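Local atomic coordinates of phosphate-binding protein pstS 2 (Streptococcus pneumoniae, PDB entry 4H1X), a protein that probably captures phosphate outside the cell membrane as the solute-binding part of the PstSACB ABC transporter, which imports it. Residues 120-123 / 124-128; 161-164 / 165-168; 168-171 / 172-175. One frame throughout, in Å; residues are numbered along the deposited sequence. Where two conformers were deposited one is given.

Interaction 1 (120-123 / 124-128); sequences DFIS and FIHSK
I122 O takes the backbone N of H126 at 2.9 Å, the shortest backbone bond between 120-123 and 124-128, and the imidazole of H126 also lies against it. I122 O sits over one face of the ring, displaced toward its rim, with CG of H126 3.4 Å away. With chi1 at -76°, CG stands beside the backbone N of H126 and the ring runs back along the preceding turn. There it lies alongside the I122 side chain, both pointing the same way, with CG2 of I122, in the conformer given, 3.5 Å from CE1 of H126. The far nitrogen, NE2, is hydrogen-bonded to D225 OD2, which fixes how the ring is turned.

On the neighbouring flank of helix 116-126 the contact is apolar. CD1 of I125 stands over one face of the F121 ring in a CH-pi contact, 4.0 Å from the centroid and 18° off the normal, with CE2 of F121 its nearest ring atom. CG1 of I125 meanwhile rests 3.4 Å from F121 O, the oxygen that accepts I125 N. F121 also meets Y177 edge-to-face, and F124 does the same with Y149. Both tyrosine hydroxyls are hydrogen-bonded to D120 OD2, a buried carboxylate oxygen. This side of the helix packs on helix 164-180 within the periplasmic-binding-protein fold, while F121 and I122 also reach I207 of strand 207-210.

At the C-terminal end F124 O accepts two bonds from S127, one from its N and one from OG at 2.6 Å. S127 follows directly on helix 116-126 and is at the same time the N-cap of helix 128-136, its OG being hydrogen-bonded also to G130 N.

Interaction 2 (161-164 / 165-168); sequences VGST and SVSS. With CIT (citric acid), chain C.
S163 lays its CB against CG2 of V166, 3.8 Å away, while its hydroxyl reaches round toward S165, with S163 OG 3.5 Å from CB of S165. That hydroxyl is hydrogen-bonded to S211 OG. It also shares a water with S165 OG, which holds this water at 2.6 Å. S165 OG has a further partner in R104 NH1.

The hydroxyl of T164 goes to the citrate. At chi1 61° OG1 lies between the backbone N and the carbonyl carbon. From there, in the conformer given, T164 OG1 donates to citrate O1 at 2.8 Å. R16, S20 and T22 are also hydrogen-bonded to this citrate, which probably came from the crystallisation liquor.

The turn from strand 155-162 into helix 164-180 thus brings a helix N-terminus up to an anion, as phosphate-binding proteins of this fold do with their ligand; the citrate probably occupies the place of the natural anion. Its negative charge would be favoured by the helix dipole as well as by R16.

The backbone closes the first turn loosely. V166 N bonds to S163 O at 3.2 Å from well above the carbonyl plane, 64° out of it, and S167 N reaches T164 O in a similarly steep way. S167 CB packs 3.4 Å from T164 O, and in the conformer given its hydroxyl is hydrogen-bonded to S190 OG. A second water donates to T164 O at 2.6 Å and accepts from S168 N at 3.0 Å, bridging a carbonyl and an amide that are too far apart to bond directly.

Interaction 3 (168-171 / 172-175); sequences SLME and KLAE
L173 sets its CB 3.6 Å from M170 O, one turn back along the helix. At chi1 -72° CG swings in beside the backbone N and lies against L169 O, the oxygen that accepts L173 N at 3.0 Å. From there CD1 carries on to the L169 side chain, which it meets at CG, 4.2 Å away, the two leucines slanting across each other. The same methyl is 4.5 Å from CE of M170, a selenomethionine, so it lies near L169 and, more loosely, M170.

On another flank A174 CB rests 3.5 Å from M170 O, whose bond from A174 N is short and nearly straight at 162°. Round toward solvent the contacts involve mainly the near parts of long chains. CG of K172 leans on S168 O, while the rest of its chain bends away at chi2. CG of E175 comes within 3.2 Å of E171 O. The two glutamates keep their carboxylates well separated, E171 OE1, in the conformer given, lying 6.7 Å from E175 OE2.

All of this belongs to helix 164-180, the crossover helix of a beta-alpha-beta unit. Its apolar flank lies on the sheet: L169, M170 and L173 on I227 of strand 223-236, M170 and A174 on I188 of strand 183-190, and L169 on F106 and M170 on I108 of strand 103-110.

In the fold
Interactions 2 and 3 follow each other along the chain, share S168, and have centres about 10 Å apart: interaction 2 covers the strand end and the first turn of helix 164-180 at the citrate, interaction 3 the middle of that helix, packed on the sheet. Interaction 1 lies on helix 116-126, which meets that middle part, with centres about 12 Å apart. There F121 CE2 touches SE of M170 at 3.8 Å, and F124 CE2 comes 3.7 Å from L173 O. Interaction 1 does not touch interaction 2; their nearest atoms are about 9 Å apart. Of the three, interaction 2 touches the citrate; the other two are helix packing further along.

Interaction 1 (120-123 / 124-128)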
loop_
_atom_site.group_PDB
_atom_site.type_symbol
_atom_site.label_atom_id
_atom_site.label_comp_id
_atom_site.label_asym_id
_atom_site.label_seq_id
_atom_site.Cartn_x
_atom_site.Cartn_y
_atom_site.Cartn_z
ATOM N N ASP A 120 0.184 19.814 14.192
ATOM C CA ASP A 120 1.575 19.608 14.626
ATOM C C ASP A 120 2.041 18.192 14.221
ATOM O O ASP A 120 3.182 18.009 13.786
ATOM C CB ASP A 120 1.718 19.821 16.133
ATOM C CG ASP A 120 3.169 19.800 16.579
ATOM O OD1 ASP A 120 3.913 20.738 16.217
ATOM O OD2 ASP A 120 3.594 18.781 17.154
ATOM N N PHE A 121 1.149 17.202 14.359
ATOM C CA PHE A 121 1.457 15.823 13.957
ATOM C C PHE A 121 1.705 15.760 12.423
ATOM O O PHE A 121 2.676 15.122 11.996
ATOM C CB PHE A 121 0.343 14.866 14.383
ATOM C CG PHE A 121 0.605 13.404 14.076
ATOM C CD1 PHE A 121 1.837 12.822 14.362
ATOM C CD2 PHE A 121 -0.377 12.615 13.496
ATOM C CE1 PHE A 121 2.062 11.455 14.112
ATOM C CE2 PHE A 121 -0.148 11.251 13.248
ATOM C CZ PHE A 121 1.079 10.694 13.528
ATOM N N ILE A 122 0.876 16.460 11.604
ATOM C CA ILE A 122 1.038 16.543 10.138
ATOM C C ILE A 122 2.409 17.158 9.822
ATOM O O ILE A 122 3.104 16.703 8.916
ATOM C CB ILE A 122 -0.127 17.360 9.471
ATOM C CG1 ILE A 122 -1.514 16.694 9.645
ATOM C CG2 ILE A 122 0.151 17.726 8.002
ATOM C CD1 ILE A 122 -1.652 15.280 9.246
ATOM N N SER A 123 2.791 18.223 10.578
ATOM C CA SER A 123 4.086 18.898 10.380
ATOM C C SER A 123 5.220 17.894 10.614
ATOM O O SER A 123 6.186 17.849 9.850
ATOM C CB SER A 123 4.220 20.114 11.294
ATOM O OG SER A 123 3.231 21.087 10.985
ATOM N N PHE A 124 5.077 17.059 11.650
ATOM C CA PHE A 124 6.083 16.017 11.945
ATOM C C PHE A 124 6.160 15.030 10.777
ATOM O O PHE A 124 7.242 14.680 10.344
ATOM C CB PHE A 124 5.709 15.264 13.235
ATOM C CG PHE A 124 6.683 14.130 13.498
ATOM C CD1 PHE A 124 7.950 14.386 14.027
ATOM C CD2 PHE A 124 6.384 12.826 13.101
ATOM C CE1 PHE A 124 8.860 13.355 14.239
ATOM C CE2 PHE A 124 7.323 11.799 13.264
ATOM C CZ PHE A 124 8.553 12.072 13.835
ATOM N N ILE A 125 5.012 14.574 10.277
ATOM C CA ILE A 125 4.976 13.634 9.150
ATOM C C ILE A 125 5.665 14.248 7.908
ATOM O O ILE A 125 6.376 13.537 7.180
ATOM C CB ILE A 125 3.527 13.230 8.835
ATOM C CG1 ILE A 125 2.920 12.370 9.980
ATOM C CG2 ILE A 125 3.465 12.463 7.480
ATOM C CD1 ILE A 125 1.341 12.128 9.839
ATOM N N HIS A 126 5.485 15.550 7.700
ATOM C CA HIS A 126 6.076 16.279 6.564
ATOM C C HIS A 126 7.567 16.547 6.741
ATOM O O HIS A 126 8.257 16.782 5.755
ATOM C CB HIS A 126 5.324 17.608 6.347
ATOM C CG HIS A 126 3.994 17.406 5.691
ATOM N ND1 HIS A 126 3.001 18.374 5.740
ATOM C CD2 HIS A 126 3.526 16.333 5.011
ATOM C CE1 HIS A 126 1.993 17.885 5.034
ATOM N NE2 HIS A 126 2.260 16.657 4.587
ATOM N N SER A 127 8.066 16.496 7.970
ATOM C CA SER A 127 9.461 16.845 8.280
ATOM C C SER A 127 10.483 15.850 7.737
ATOM O O SER A 127 10.124 14.728 7.368
ATOM C CB SER A 127 9.648 16.947 9.788
ATOM O OG SER A 127 9.646 15.672 10.407
ATOM N N LYS A 128 11.778 16.238 7.796
ATOM C CA LYS A 128 12.892 15.361 7.407
ATOM C C LYS A 128 12.837 14.077 8.264
ATOM O O LYS A 128 12.988 12.988 7.720
ATOM C CB LYS A 128 14.237 16.107 7.575
ATOM C CG LYS A 128 15.430 15.374 6.957
ATOM C CD LYS A 128 16.678 16.253 6.968
ATOM C CE LYS A 128 17.748 15.754 6.026
ATOM N NZ LYS A 128 18.869 16.730 5.911
#

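Interaction 2 (161-164 / 165-168)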
loop_
_atom_site.group_PDB
_atom_site.type_symbol
_atom_site.label_atom_id
_atom_site.label_comp_id
_atom_site.label_asym_id
_atom_site.label_seq_id
_atom_site.Cartn_x
_atom_site.Cartn_y
_atom_site.Cartn_z
ATOM N N VAL A 161 -7.973 7.361 11.869
ATOM C CA VAL A 161 -8.850 6.258 11.495
ATOM C C VAL A 161 -8.808 5.937 10.020
ATOM O O VAL A 161 -8.819 6.867 9.215
ATOM C CB VAL A 161 -10.316 6.648 11.884
ATOM C CG1 VAL A 161 -11.327 5.594 11.423
ATOM C CG2 VAL A 161 -10.450 6.933 13.396
ATOM N N GLY A 162 -8.890 4.645 9.668
ATOM C CA GLY A 162 -9.020 4.310 8.257
ATOM C C GLY A 162 -8.419 3.018 7.776
ATOM O O GLY A 162 -8.391 2.017 8.501
ATOM N N SER A 163 -7.827 3.088 6.588
ATOM C CA SER A 163 -7.279 1.931 5.868
ATOM C C SER A 163 -6.332 1.085 6.706
ATOM O O SER A 163 -5.382 1.606 7.296
ATOM C CB SER A 163 -6.547 2.391 4.614
ATOM O OG SER A 163 -5.947 1.281 3.975
ATOM N N THR A 164 -6.560 -0.250 6.702
ATOM C CA THR A 164 -5.707 -1.193 7.430
ATOM C C THR A 164 -4.294 -1.162 6.834
ATOM O O THR A 164 -3.311 -1.385 7.541
ATOM C CB THR A 164 -6.290 -2.613 7.358
ATOM O OG1 THR A 164 -6.350 -3.044 5.993
ATOM C CG2 THR A 164 -7.659 -2.727 8.025
ATOM N N SER A 165 -4.202 -0.903 5.507
ATOM C CA SER A 165 -2.905 -0.892 4.817
ATOM C C SER A 165 -1.980 0.215 5.320
ATOM O O SER A 165 -0.755 0.055 5.282
ATOM C CB SER A 165 -3.096 -0.725 3.310
ATOM O OG SER A 165 -3.768 -1.857 2.779
ATOM N N VAL A 166 -2.556 1.339 5.770
ATOM C CA VAL A 166 -1.736 2.469 6.232
ATOM C C VAL A 166 -1.436 2.377 7.734
ATOM O O VAL A 166 -0.531 3.072 8.205
ATOM C CB VAL A 166 -2.445 3.810 5.901
ATOM C CG1 VAL A 166 -1.516 5.017 6.145
ATOM C CG2 VAL A 166 -2.973 3.814 4.469
ATOM N N SER A 167 -2.179 1.530 8.473
ATOM C CA SER A 167 -2.075 1.405 9.937
ATOM C C SER A 167 -0.665 1.157 10.465
ATOM O O SER A 167 -0.256 1.834 11.411
ATOM C CB SER A 167 -3.000 0.308 10.444
ATOM O OG SER A 167 -4.341 0.659 10.155
ATOM N N SER A 168 0.071 0.177 9.887
ATOM C CA SER A 168 1.413 -0.153 10.373
ATOM C C SER A 168 2.336 1.053 10.271
ATOM O O SER A 168 2.993 1.382 11.256
ATOM C CB SER A 168 2.008 -1.348 9.635
ATOM O OG SER A 168 3.239 -1.675 10.258
HETATM C C1 CIT C . -3.318 -4.873 5.742
HETATM O O1 CIT C . -4.054 -4.312 4.968
HETATM O O2 CIT C . -3.750 -5.532 6.782
HETATM C C2 CIT C . -1.814 -4.874 5.604
HETATM C C3 CIT C . -1.248 -5.392 4.271
HETATM O O7 CIT C . -1.666 -4.503 3.229
HETATM C C4 CIT C . 0.285 -5.381 4.358
HETATM C C5 CIT C . 1.018 -6.577 3.785
HETATM O O3 CIT C . 1.420 -6.635 2.642
HETATM O O4 CIT C . 1.174 -7.544 4.647
HETATM C C6 CIT C . -1.763 -6.799 3.952
HETATM O O5 CIT C . -1.970 -7.170 2.827
HETATM O O6 CIT C . -1.875 -7.583 5.003
HETATM O O HOH W 1 -6.361 -1.552 2.816
HETATM O O HOH W 2 -0.822 -1.877 7.954
#

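Interaction 3 (168-171 / 172-175)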
loop_
_atom_site.group_PDB
_atom_site.type_symbol
_atom_site.label_atom_id
_atom_site.label_comp_id
_atom_site.label_asym_id
_atom_site.label_seq_id
_atom_site.Cartn_x
_atom_site.Cartn_y
_atom_site.Cartn_z
ATOM N N SER A 168 0.071 0.177 9.887
ATOM C CA SER A 168 1.413 -0.153 10.373
ATOM C C SER A 168 2.336 1.053 10.271
ATOM O O SER A 168 2.993 1.382 11.256
ATOM C CB SER A 168 2.008 -1.348 9.635
ATOM O OG SER A 168 3.239 -1.675 10.258
ATOM N N LEU A 169 2.333 1.731 9.108
ATOM C CA LEU A 169 3.161 2.909 8.888
ATOM C C LEU A 169 2.751 4.053 9.832
ATOM O O LEU A 169 3.628 4.729 10.390
ATOM C CB LEU A 169 3.098 3.370 7.430
ATOM C CG LEU A 169 3.917 4.652 7.133
ATOM C CD1 LEU A 169 5.420 4.469 7.479
ATOM C CD2 LEU A 169 3.740 5.090 5.696
HETATM N N MSE A 170 1.433 4.258 10.021
HETATM C CA MSE A 170 0.925 5.287 10.930
HETATM C C MSE A 170 1.432 5.021 12.348
HETATM O O MSE A 170 1.836 5.965 13.027
HETATM C CB MSE A 170 -0.610 5.319 10.883
HETATM C CG MSE A 170 -1.198 6.473 11.635
HETATM SE SE MSE A 170 -0.384 8.204 11.063
HETATM C CE MSE A 170 -0.786 8.267 9.320
ATOM N N GLU A 171 1.456 3.732 12.775
ATOM C CA GLU A 171 1.963 3.325 14.088
ATOM C C GLU A 171 3.438 3.772 14.231
ATOM O O GLU A 171 3.808 4.343 15.255
ATOM C CB GLU A 171 1.800 1.802 14.280
ATOM C CG GLU A 171 0.369 1.380 14.604
ATOM C CD GLU A 171 -0.108 -0.007 14.192
ATOM O OE1 GLU A 171 0.727 -0.933 14.058
ATOM O OE2 GLU A 171 -1.341 -0.175 14.049
ATOM N N LYS A 172 4.267 3.548 13.182
ATOM C CA LYS A 172 5.697 3.946 13.218
ATOM C C LYS A 172 5.815 5.486 13.367
ATOM O O LYS A 172 6.651 5.998 14.125
ATOM C CB LYS A 172 6.451 3.464 11.949
ATOM C CG LYS A 172 6.468 1.933 11.704
ATOM C CD LYS A 172 7.220 1.185 12.795
ATOM C CE LYS A 172 7.397 -0.276 12.426
ATOM N NZ LYS A 172 7.938 -1.041 13.574
ATOM N N LEU A 173 4.959 6.207 12.655
ATOM C CA LEU A 173 4.969 7.683 12.697
ATOM C C LEU A 173 4.515 8.172 14.067
ATOM O O LEU A 173 5.177 9.058 14.622
ATOM C CB LEU A 173 4.125 8.278 11.580
ATOM C CG LEU A 173 4.739 8.140 10.164
ATOM C CD1 LEU A 173 3.687 8.342 9.080
ATOM C CD2 LEU A 173 5.932 9.143 9.941
ATOM N N ALA A 174 3.465 7.543 14.645
ATOM C CA ALA A 174 2.999 7.869 15.992
ATOM C C ALA A 174 4.101 7.600 17.028
ATOM O O ALA A 174 4.305 8.439 17.905
ATOM C CB ALA A 174 1.757 7.069 16.330
ATOM N N GLU A 175 4.848 6.474 16.901
ATOM C CA GLU A 175 5.934 6.144 17.851
ATOM C C GLU A 175 6.996 7.231 17.851
ATOM O O GLU A 175 7.432 7.676 18.924
ATOM C CB GLU A 175 6.613 4.815 17.465
ATOM C CG GLU A 175 5.805 3.552 17.659
ATOM C CD GLU A 175 6.541 2.330 17.139
ATOM O OE1 GLU A 175 7.570 2.488 16.443
ATOM O OE2 GLU A 175 6.092 1.206 17.443
#